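Long-range contacts in coat protein (Turnip yellow mosaic virus, PDB 2FZ2), which self-assembles, as 180 copies, into the T=3 icosahedral capsid that encloses the single-stranded RNA genome of the virus: residues A8-T13 with G112-C117; L74-H79 with V91-V96; V102-I107 with K152-I157. One frame throughout, in Å; residues are numbered along the deposited sequence.

Contact 1 (A8-T13 with G112-C117); sequences APQDRT and GGQIFC. With nucleotides of chain A.
Gln10 swings CG anti to its backbone N (chi1 -161°), and this turns the methylene onto Gly112, while the extended outer chain of Gln114 (chi2 151°) carries its amide back to the backbone of Ala8 and Pro9. Gln10 CG packs on the backbone of Gly112, 3.4 Å from Gly112 O and also touching Gly112 CA. In the return direction, Gln114 NE2 gives a weak, long hydrogen bond to Pro9 O, 3.4 Å away with an N-H...O angle of 147°. Gln114 OE1 comes 3.8 Å from Gln10 CA. Ala8 CB serves both strand residues that point at it: it packs 3.6 Å from Phe116 CE2 at an oblique angle to the ring, and equally near Gln114 NE2. Beyond the junction the N-terminal arm meets RNA, with Asp11 CA 3.6 Å from O2' of nucleotide C1 of chain A and Arg12 CD 3.6 Å from the base oxygen O2 of nucleotide C2 of chain A. Arg12 NH2 is meanwhile held in a salt bridge to Glu135. The arm, which follows strand 2-7, lies at the start of strand 114-118, the outermost of the four-stranded sheet within this chain; this strand is hydrogen-bonded to strand 89-97, Gln114 with Val93 and Phe116 with Val91, and a neighbouring subunit packs its Asp4 on Ala8 and Phe116.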
loop_
_atom_site.group_PDB
_atom_site.type_symbol
_atom_site.label_atom_id
_atom_site.label_comp_id
_atom_site.label_asym_id
_atom_site.label_seq_id
_atom_site.Cartn_x
_atom_site.Cartn_y
_atom_site.Cartn_z
ATOM N N ALA D 8 -61.701 -96.338 -42.055
ATOM C CA ALA D 8 -61.046 -96.244 -43.356
ATOM C C ALA D 8 -61.478 -95.003 -44.096
ATOM O O ALA D 8 -62.454 -95.019 -44.844
ATOM C CB ALA D 8 -61.381 -97.453 -44.188
ATOM N N PRO D 9 -60.721 -93.919 -43.934
ATOM C CA PRO D 9 -61.027 -92.650 -44.582
ATOM C C PRO D 9 -60.713 -92.740 -46.058
ATOM O O PRO D 9 -59.742 -93.400 -46.458
ATOM C CB PRO D 9 -60.140 -91.665 -43.848
ATOM C CG PRO D 9 -58.951 -92.487 -43.477
ATOM C CD PRO D 9 -59.473 -93.852 -43.163
ATOM N N GLN D 10 -61.546 -92.056 -46.842
ATOM C CA GLN D 10 -61.481 -92.023 -48.305
ATOM C C GLN D 10 -60.384 -91.155 -48.881
ATOM O O GLN D 10 -60.209 -90.030 -48.417
ATOM C CB GLN D 10 -62.813 -91.516 -48.834
ATOM C CG GLN D 10 -63.109 -91.830 -50.276
ATOM C CD GLN D 10 -64.597 -91.739 -50.572
ATOM O OE1 GLN D 10 -65.090 -90.712 -51.059
ATOM N NE2 GLN D 10 -65.323 -92.819 -50.274
ATOM N N ASP D 11 -59.660 -91.663 -49.890
ATOM C CA ASP D 11 -58.596 -90.878 -50.538
ATOM C C ASP D 11 -59.319 -89.595 -50.964
ATOM O O ASP D 11 -60.504 -89.635 -51.295
ATOM C CB ASP D 11 -58.025 -91.589 -51.782
ATOM C CG ASP D 11 -57.804 -93.085 -51.578
ATOM O OD1 ASP D 11 -57.056 -93.460 -50.636
ATOM O OD2 ASP D 11 -58.369 -93.884 -52.375
ATOM N N ARG D 12 -58.631 -88.460 -50.959
ATOM C CA ARG D 12 -59.300 -87.214 -51.310
ATOM C C ARG D 12 -58.519 -86.314 -52.241
ATOM O O ARG D 12 -57.414 -86.640 -52.667
ATOM C CB ARG D 12 -59.626 -86.416 -50.045
ATOM C CG ARG D 12 -59.033 -86.975 -48.752
ATOM C CD ARG D 12 -58.447 -85.891 -47.831
ATOM N NE ARG D 12 -59.368 -84.778 -47.586
ATOM C CZ ARG D 12 -60.364 -84.795 -46.703
ATOM N NH1 ARG D 12 -60.586 -85.878 -45.960
ATOM N NH2 ARG D 12 -61.139 -83.721 -46.560
ATOM N N THR D 13 -59.133 -85.179 -52.562
ATOM C CA THR D 13 -58.538 -84.143 -53.402
ATOM C C THR D 13 -59.285 -82.843 -53.180
ATOM O O THR D 13 -60.334 -82.813 -52.539
ATOM C CB THR D 13 -58.582 -84.458 -54.895
ATOM O OG1 THR D 13 -57.546 -83.714 -55.554
ATOM C CG2 THR D 13 -59.906 -84.055 -55.478
ATOM N N GLY D 112 -62.099 -92.071 -55.024
ATOM C CA GLY D 112 -62.077 -92.450 -53.616
ATOM C C GLY D 112 -62.512 -93.881 -53.254
ATOM O O GLY D 112 -62.148 -94.416 -52.186
ATOM N N GLY D 113 -63.300 -94.474 -54.157
ATOM C CA GLY D 113 -63.850 -95.816 -54.007
ATOM C C GLY D 113 -63.097 -96.794 -53.140
ATOM O O GLY D 113 -61.883 -96.943 -53.285
ATOM N N GLN D 114 -63.823 -97.481 -52.259
ATOM C CA GLN D 114 -63.213 -98.440 -51.340
ATOM C C GLN D 114 -63.922 -99.791 -51.286
ATOM O O GLN D 114 -65.116 -99.877 -51.574
ATOM C CB GLN D 114 -63.166 -97.837 -49.938
ATOM C CG GLN D 114 -61.772 -97.710 -49.339
ATOM C CD GLN D 114 -61.699 -96.553 -48.368
ATOM O OE1 GLN D 114 -62.597 -95.698 -48.348
ATOM N NE2 GLN D 114 -60.638 -96.515 -47.554
ATOM N N ILE D 115 -63.186 -100.835 -50.890
ATOM C CA ILE D 115 -63.740 -102.192 -50.813
ATOM C C ILE D 115 -63.256 -102.985 -49.607
ATOM O O ILE D 115 -62.037 -103.167 -49.418
ATOM C CB ILE D 115 -63.372 -103.004 -52.073
ATOM C CG1 ILE D 115 -64.329 -102.675 -53.191
ATOM C CG2 ILE D 115 -63.495 -104.489 -51.818
ATOM C CD1 ILE D 115 -65.740 -102.939 -52.805
ATOM N N PHE D 116 -64.198 -103.498 -48.817
ATOM C CA PHE D 116 -63.808 -104.259 -47.644
ATOM C C PHE D 116 -64.400 -105.625 -47.500
ATOM O O PHE D 116 -65.530 -105.883 -47.912
ATOM C CB PHE D 116 -64.157 -103.521 -46.361
ATOM C CG PHE D 116 -64.095 -102.051 -46.476
ATOM C CD1 PHE D 116 -65.175 -101.341 -46.956
ATOM C CD2 PHE D 116 -62.945 -101.365 -46.110
ATOM C CE1 PHE D 116 -65.111 -99.959 -47.071
ATOM C CE2 PHE D 116 -62.869 -99.978 -46.224
ATOM C CZ PHE D 116 -63.949 -99.276 -46.703
ATOM N N CYS D 117 -63.617 -106.503 -46.885
ATOM C CA CYS D 117 -64.102 -107.829 -46.600
ATOM C C CYS D 117 -64.566 -107.745 -45.162
ATOM O O CYS D 117 -63.838 -107.282 -44.278
ATOM C CB CYS D 117 -63.016 -108.869 -46.700
ATOM S SG CYS D 117 -63.714 -110.477 -46.348
ATOM P P C A 2 -52.663 -88.348 -52.339
ATOM O OP1 C A 2 -53.184 -88.416 -53.730
ATOM O OP2 C A 2 -51.243 -87.966 -52.109
ATOM O "O5'" C A 2 -53.564 -87.291 -51.560
ATOM C "C5'" C A 2 -53.309 -85.895 -51.707
ATOM C "C4'" C A 2 -54.466 -85.095 -51.172
ATOM O "O4'" C A 2 -54.754 -85.570 -49.827
ATOM C "C3'" C A 2 -54.214 -83.594 -51.032
ATOM O "O3'" C A 2 -54.478 -82.877 -52.269
ATOM C "C2'" C A 2 -55.191 -83.245 -49.909
ATOM O "O2'" C A 2 -56.520 -83.190 -50.395
ATOM C "C1'" C A 2 -55.058 -84.471 -48.988
ATOM N N1 C A 2 -54.041 -84.405 -47.894
ATOM C C2 C A 2 -54.486 -84.213 -46.564
ATOM O O2 C A 2 -55.711 -84.125 -46.337
ATOM N N3 C A 2 -53.571 -84.133 -45.563
ATOM C C4 C A 2 -52.268 -84.242 -45.834
ATOM N N4 C A 2 -51.414 -84.147 -44.812
ATOM C C5 C A 2 -51.786 -84.450 -47.164
ATOM C C6 C A 2 -52.697 -84.525 -48.153
ATOM O "O5'" C A 1 -50.152 -91.869 -49.404
ATOM C "C5'" C A 1 -51.434 -92.227 -49.938
ATOM C "C4'" C A 1 -52.683 -91.363 -49.707
ATOM O "O4'" C A 1 -52.896 -91.097 -48.289
ATOM C "C3'" C A 1 -52.783 -89.926 -50.236
ATOM O "O3'" C A 1 -52.979 -89.775 -51.633
ATOM C "C2'" C A 1 -54.021 -89.377 -49.509
ATOM O "O2'" C A 1 -55.303 -89.625 -50.080
ATOM C "C1'" C A 1 -53.918 -90.091 -48.171
ATOM N N1 C A 1 -53.713 -89.160 -47.024
ATOM C C2 C A 1 -54.872 -88.702 -46.381
ATOM O O2 C A 1 -55.977 -89.047 -46.839
ATOM N N3 C A 1 -54.767 -87.893 -45.297
ATOM C C4 C A 1 -53.564 -87.511 -44.860
ATOM N N4 C A 1 -53.516 -86.734 -43.766
ATOM C C5 C A 1 -52.358 -87.917 -45.521
ATOM C C6 C A 1 -52.476 -88.743 -46.588
#

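Contact 2 (L74-H79 with V91-V96); sequences LWVTIH and VGVCWV
Strands 74-79 and 91-96 run antiparallel, their directions 173° apart, with axes 9.4 Å from each other, and so face one another across the interior without sharing a backbone bond. This is the jelly-roll sandwich of icosahedral virus coat proteins, with 74-79 in one sheet and 91-96 in the four-stranded sheet opposite. Leu74, Val76 and Ile78 point inward from the first strand, and Val91, Val93 and Trp95 from the second, making a largely apolar interface. Trp95 covers the most ground. With its CG anti to the carbonyl carbon (chi1 -78°), the indole leans over toward the other sheet and presents the six-membered ring. Leu74 CD2 rests 3.7 Å from Trp95 CH2, crossing the ring at a slant, and Val76 CG1 lies 3.7 Å from Trp95 CZ2 as the two side chains slide past each other in opposite directions. Between these two residues the main chain itself comes to the indole edge: Trp75 C sits in the ring plane, 3.8 Å from Trp95 CZ2. The indole is further fixed by a hydrogen bond from Trp95 NE1 to Val130 O on strand 128-131, the neighbour of 66-80, so that the polar atom of this buried ring is satisfied by the opposite sheet. Val93 fills the middle, its CG1 4.3 Å from Val76 CG1. At the far end Ile78 and Val91 reach for one another tip to tip, Ile78 CD1 stopping 3.7 Å from Val91 CG1.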
loop_
_atom_site.group_PDB
_atom_site.type_symbol
_atom_site.label_atom_id
_atom_site.label_comp_id
_atom_site.label_asym_id
_atom_site.label_seq_id
_atom_site.Cartn_x
_atom_site.Cartn_y
_atom_site.Cartn_z
ATOM N N LEU D 74 -70.538 -85.838 -41.182
ATOM C CA LEU D 74 -71.285 -86.954 -41.729
ATOM C C LEU D 74 -70.388 -88.131 -42.047
ATOM O O LEU D 74 -69.301 -87.957 -42.588
ATOM C CB LEU D 74 -71.991 -86.507 -43.005
ATOM C CG LEU D 74 -72.445 -87.632 -43.924
ATOM C CD1 LEU D 74 -73.600 -88.330 -43.245
ATOM C CD2 LEU D 74 -72.859 -87.103 -45.288
ATOM N N TRP D 75 -70.849 -89.328 -41.715
ATOM C CA TRP D 75 -70.083 -90.520 -42.007
ATOM C C TRP D 75 -71.025 -91.689 -42.093
ATOM O O TRP D 75 -72.201 -91.576 -41.780
ATOM C CB TRP D 75 -69.054 -90.795 -40.917
ATOM C CG TRP D 75 -69.676 -91.208 -39.625
ATOM C CD1 TRP D 75 -70.018 -92.474 -39.240
ATOM C CD2 TRP D 75 -70.067 -90.346 -38.558
ATOM N NE1 TRP D 75 -70.601 -92.452 -37.993
ATOM C CE2 TRP D 75 -70.643 -91.156 -37.555
ATOM C CE3 TRP D 75 -69.989 -88.963 -38.351
ATOM C CZ2 TRP D 75 -71.135 -90.627 -36.369
ATOM C CZ3 TRP D 75 -70.479 -88.438 -37.170
ATOM C CH2 TRP D 75 -71.045 -89.268 -36.196
ATOM N N VAL D 76 -70.487 -92.823 -42.509
ATOM C CA VAL D 76 -71.273 -94.028 -42.631
ATOM C C VAL D 76 -70.568 -95.109 -41.839
ATOM O O VAL D 76 -69.337 -95.194 -41.824
ATOM C CB VAL D 76 -71.362 -94.469 -44.083
ATOM C CG1 VAL D 76 -69.977 -94.415 -44.704
ATOM C CG2 VAL D 76 -71.948 -95.868 -44.175
ATOM N N THR D 77 -71.356 -95.942 -41.181
ATOM C CA THR D 77 -70.806 -97.013 -40.385
ATOM C C THR D 77 -71.252 -98.379 -40.864
ATOM O O THR D 77 -72.411 -98.583 -41.235
ATOM C CB THR D 77 -71.252 -96.924 -38.935
ATOM O OG1 THR D 77 -71.321 -95.555 -38.499
ATOM C CG2 THR D 77 -70.316 -97.729 -38.088
ATOM N N ILE D 78 -70.327 -99.323 -40.858
ATOM C CA ILE D 78 -70.675 -100.678 -41.231
ATOM C C ILE D 78 -70.655 -101.420 -39.919
ATOM O O ILE D 78 -69.626 -101.457 -39.243
ATOM C CB ILE D 78 -69.642 -101.314 -42.128
ATOM C CG1 ILE D 78 -69.360 -100.400 -43.308
ATOM C CG2 ILE D 78 -70.125 -102.685 -42.558
ATOM C CD1 ILE D 78 -68.907 -101.118 -44.553
ATOM N N HIS D 79 -71.786 -101.994 -39.541
ATOM C CA HIS D 79 -71.847 -102.710 -38.285
ATOM C C HIS D 79 -71.924 -104.168 -38.585
ATOM O O HIS D 79 -72.929 -104.654 -39.095
ATOM C CB HIS D 79 -73.061 -102.282 -37.492
ATOM C CG HIS D 79 -73.117 -100.812 -37.242
ATOM N ND1 HIS D 79 -73.601 -99.921 -38.176
ATOM C CD2 HIS D 79 -72.760 -100.076 -36.163
ATOM C CE1 HIS D 79 -73.542 -98.698 -37.682
ATOM N NE2 HIS D 79 -73.035 -98.764 -36.463
ATOM N N VAL D 91 -68.087 -105.440 -49.143
ATOM C CA VAL D 91 -68.812 -104.190 -49.118
ATOM C C VAL D 91 -68.015 -103.084 -49.763
ATOM O O VAL D 91 -66.818 -102.908 -49.482
ATOM C CB VAL D 91 -69.118 -103.779 -47.706
ATOM C CG1 VAL D 91 -70.132 -102.672 -47.702
ATOM C CG2 VAL D 91 -69.610 -104.971 -46.940
ATOM N N GLY D 92 -68.694 -102.338 -50.626
ATOM C CA GLY D 92 -68.058 -101.244 -51.326
ATOM C C GLY D 92 -68.657 -99.949 -50.861
ATOM O O GLY D 92 -69.863 -99.875 -50.600
ATOM N N VAL D 93 -67.818 -98.925 -50.777
ATOM C CA VAL D 93 -68.275 -97.637 -50.304
ATOM C C VAL D 93 -67.637 -96.454 -50.977
ATOM O O VAL D 93 -66.428 -96.429 -51.222
ATOM C CB VAL D 93 -68.005 -97.490 -48.813
ATOM C CG1 VAL D 93 -68.393 -96.105 -48.338
ATOM C CG2 VAL D 93 -68.745 -98.539 -48.068
ATOM N N CYS D 94 -68.461 -95.452 -51.245
ATOM C CA CYS D 94 -67.956 -94.257 -51.859
ATOM C C CYS D 94 -68.819 -93.028 -51.696
ATOM O O CYS D 94 -70.024 -93.039 -51.963
ATOM C CB CYS D 94 -67.697 -94.496 -53.330
ATOM S SG CYS D 94 -66.470 -93.344 -53.925
ATOM N N TRP D 95 -68.178 -91.964 -51.239
ATOM C CA TRP D 95 -68.852 -90.700 -51.046
ATOM C C TRP D 95 -68.662 -89.961 -52.358
ATOM O O TRP D 95 -67.563 -89.925 -52.908
ATOM C CB TRP D 95 -68.209 -89.927 -49.897
ATOM C CG TRP D 95 -68.599 -90.412 -48.533
ATOM C CD1 TRP D 95 -67.775 -90.935 -47.581
ATOM C CD2 TRP D 95 -69.903 -90.385 -47.961
ATOM N NE1 TRP D 95 -68.489 -91.236 -46.446
ATOM C CE2 TRP D 95 -69.799 -90.907 -46.654
ATOM C CE3 TRP D 95 -71.151 -89.970 -48.427
ATOM C CZ2 TRP D 95 -70.895 -91.024 -45.810
ATOM C CZ3 TRP D 95 -72.239 -90.084 -47.590
ATOM C CH2 TRP D 95 -72.106 -90.609 -46.292
ATOM N N VAL D 96 -69.730 -89.357 -52.849
ATOM C CA VAL D 96 -69.664 -88.669 -54.121
ATOM C C VAL D 96 -70.749 -87.582 -54.226
ATOM O O VAL D 96 -71.825 -87.709 -53.647
ATOM C CB VAL D 96 -69.812 -89.725 -55.237
ATOM C CG1 VAL D 96 -71.233 -89.786 -55.722
ATOM C CG2 VAL D 96 -68.877 -89.429 -56.355
#

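Contact 3 (V102-I107 with K152-I157); sequences VTPTQI and KLLISI
The pyrrolidine of Pro104 is the ring that meets strand 152-157, and it does so on two fronts: CG and CD rest against one methyl of Leu154, with Pro104 CD 3.8 Å from Leu154 CD2, whereas Pro104 CB comes 3.5 Å from the carbonyl oxygen Ile155 O. Ring and leucine cross at about a right angle. Leu154 holds its CG anti to the carbonyl carbon (chi1 -66°) and spreads both methyls under the loop, CD1 lying 3.9 Å from Val102 O. Ile107 CD1 meets both Leu154 O and Ser156 CB, 3.9 Å from each. Bonds within the loop include Gln106 N to Thr103 O at 2.8 Å and Ile107 N to Pro104 O at 3.1 Å, around a short 3-10 turn, and a hydrogen bond between Thr103 OG1 and Thr105 OG1 at 2.8 Å. Lys152, bent in mid-chain, brings NZ near Val102 O, but its hydrogen bond goes to Ser100 O. The loop joining strands 89-97 and 114-118 lies across the face of the four-stranded sheet turned away from the sandwich interior, over strand 151-158, with Pro104 also touching Ser50 of strand 47-52 and Val102 packed on Thr185 of a neighbouring subunit.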
loop_
_atom_site.group_PDB
_atom_site.type_symbol
_atom_site.label_atom_id
_atom_site.label_comp_id
_atom_site.label_asym_id
_atom_site.label_seq_id
_atom_site.Cartn_x
_atom_site.Cartn_y
_atom_site.Cartn_z
ATOM N N VAL D 102 -71.952 -91.706 -61.191
ATOM C CA VAL D 102 -71.448 -93.045 -60.949
ATOM C C VAL D 102 -72.437 -93.915 -60.242
ATOM O O VAL D 102 -73.282 -93.450 -59.463
ATOM C CB VAL D 102 -70.181 -93.064 -60.138
ATOM C CG1 VAL D 102 -69.112 -93.779 -60.930
ATOM C CG2 VAL D 102 -69.761 -91.667 -59.803
ATOM N N THR D 103 -72.333 -95.195 -60.538
ATOM C CA THR D 103 -73.210 -96.166 -59.949
ATOM C C THR D 103 -72.331 -97.060 -59.084
ATOM O O THR D 103 -71.136 -97.203 -59.338
ATOM C CB THR D 103 -73.935 -96.962 -61.064
ATOM O OG1 THR D 103 -74.117 -98.327 -60.670
ATOM C CG2 THR D 103 -73.128 -96.921 -62.342
ATOM N N PRO D 104 -72.900 -97.641 -58.023
ATOM C CA PRO D 104 -72.142 -98.520 -57.129
ATOM C C PRO D 104 -71.310 -99.586 -57.854
ATOM O O PRO D 104 -70.253 -99.999 -57.371
ATOM C CB PRO D 104 -73.222 -99.139 -56.251
ATOM C CG PRO D 104 -74.307 -98.110 -56.228
ATOM C CD PRO D 104 -74.301 -97.487 -57.588
ATOM N N THR D 105 -71.795 -100.036 -59.005
ATOM C CA THR D 105 -71.095 -101.042 -59.798
ATOM C C THR D 105 -69.664 -100.607 -60.099
ATOM O O THR D 105 -68.730 -101.415 -60.128
ATOM C CB THR D 105 -71.805 -101.271 -61.144
ATOM O OG1 THR D 105 -73.209 -101.002 -61.008
ATOM C CG2 THR D 105 -71.602 -102.703 -61.606
ATOM N N GLN D 106 -69.502 -99.312 -60.314
ATOM C CA GLN D 106 -68.204 -98.764 -60.644
ATOM C C GLN D 106 -67.508 -98.036 -59.503
ATOM O O GLN D 106 -66.831 -97.039 -59.728
ATOM C CB GLN D 106 -68.348 -97.820 -61.837
ATOM C CG GLN D 106 -69.597 -96.955 -61.806
ATOM C CD GLN D 106 -70.215 -96.790 -63.175
ATOM O OE1 GLN D 106 -70.293 -95.677 -63.708
ATOM N NE2 GLN D 106 -70.665 -97.901 -63.757
ATOM N N ILE D 107 -67.649 -98.531 -58.283
ATOM C CA ILE D 107 -67.003 -97.870 -57.157
ATOM C C ILE D 107 -65.492 -97.953 -57.319
ATOM O O ILE D 107 -64.737 -97.010 -57.056
ATOM C CB ILE D 107 -67.376 -98.533 -55.826
ATOM C CG1 ILE D 107 -68.837 -98.222 -55.485
ATOM C CG2 ILE D 107 -66.443 -98.034 -54.726
ATOM C CD1 ILE D 107 -69.290 -98.722 -54.132
ATOM N N LYS D 152 -73.856 -87.808 -51.627
ATOM C CA LYS D 152 -74.547 -88.979 -52.167
ATOM C C LYS D 152 -73.709 -90.165 -51.714
ATOM O O LYS D 152 -72.486 -90.138 -51.810
ATOM C CB LYS D 152 -74.564 -88.916 -53.702
ATOM C CG LYS D 152 -75.334 -90.022 -54.446
ATOM C CD LYS D 152 -74.945 -90.029 -55.945
ATOM C CE LYS D 152 -76.137 -90.268 -56.889
ATOM N NZ LYS D 152 -75.739 -90.878 -58.218
ATOM N N LEU D 153 -74.344 -91.214 -51.217
ATOM C CA LEU D 153 -73.563 -92.352 -50.771
ATOM C C LEU D 153 -73.783 -93.576 -51.634
ATOM O O LEU D 153 -74.922 -93.954 -51.927
ATOM C CB LEU D 153 -73.885 -92.683 -49.322
ATOM C CG LEU D 153 -73.225 -93.960 -48.822
ATOM C CD1 LEU D 153 -71.859 -93.642 -48.255
ATOM C CD2 LEU D 153 -74.095 -94.588 -47.775
ATOM N N LEU D 154 -72.681 -94.199 -52.031
ATOM C CA LEU D 154 -72.740 -95.378 -52.870
ATOM C C LEU D 154 -72.327 -96.602 -52.101
ATOM O O LEU D 154 -71.251 -96.616 -51.505
ATOM C CB LEU D 154 -71.812 -95.201 -54.061
ATOM C CG LEU D 154 -72.259 -94.088 -55.002
ATOM C CD1 LEU D 154 -71.315 -93.968 -56.178
ATOM C CD2 LEU D 154 -73.657 -94.400 -55.486
ATOM N N ILE D 155 -73.170 -97.629 -52.120
ATOM C CA ILE D 155 -72.849 -98.877 -51.423
ATOM C C ILE D 155 -73.021 -100.094 -52.315
ATOM O O ILE D 155 -74.029 -100.225 -53.017
ATOM C CB ILE D 155 -73.745 -99.125 -50.205
ATOM C CG1 ILE D 155 -73.658 -97.963 -49.222
ATOM C CG2 ILE D 155 -73.333 -100.411 -49.544
ATOM C CD1 ILE D 155 -72.300 -97.755 -48.684
ATOM N N SER D 156 -72.057 -101.006 -52.260
ATOM C CA SER D 156 -72.134 -102.204 -53.076
ATOM C C SER D 156 -71.959 -103.432 -52.198
ATOM O O SER D 156 -71.027 -103.505 -51.394
ATOM C CB SER D 156 -71.051 -102.159 -54.168
ATOM O OG SER D 156 -69.991 -103.079 -53.921
ATOM N N ILE D 157 -72.861 -104.397 -52.343
ATOM C CA ILE D 157 -72.767 -105.617 -51.554
ATOM C C ILE D 157 -72.592 -106.822 -52.452
ATOM O O ILE D 157 -73.292 -106.968 -53.458
ATOM C CB ILE D 157 -74.023 -105.851 -50.704
ATOM C CG1 ILE D 157 -74.277 -104.653 -49.800
ATOM C CG2 ILE D 157 -73.847 -107.081 -49.845
ATOM C CD1 ILE D 157 -73.099 -104.267 -48.991
#

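All three contacts are buried and involve the four-stranded sheet, but from different sides. The centre of contact 2 is about 6 Å from the chain centre, and it joins the two sheets mainly through hydrocarbon, with the Trp95 indole N-H bonded across to Val130 O. The centres of contacts 1 and 3 are about 13 and 12 Å from the chain centre; there loop segments lean on strands and backbone carbonyls enter the packing. Contact 1 alone also meets RNA. Strand 89-97 ties them together: Val91 O and Val93 N pair with Phe116 N and Gln114 O of contact 1, while Gly92 N and Cys94 O pair with Ser156 O and Leu154 N of contact 3. Ile107 of contact 3 also packs against Gly113.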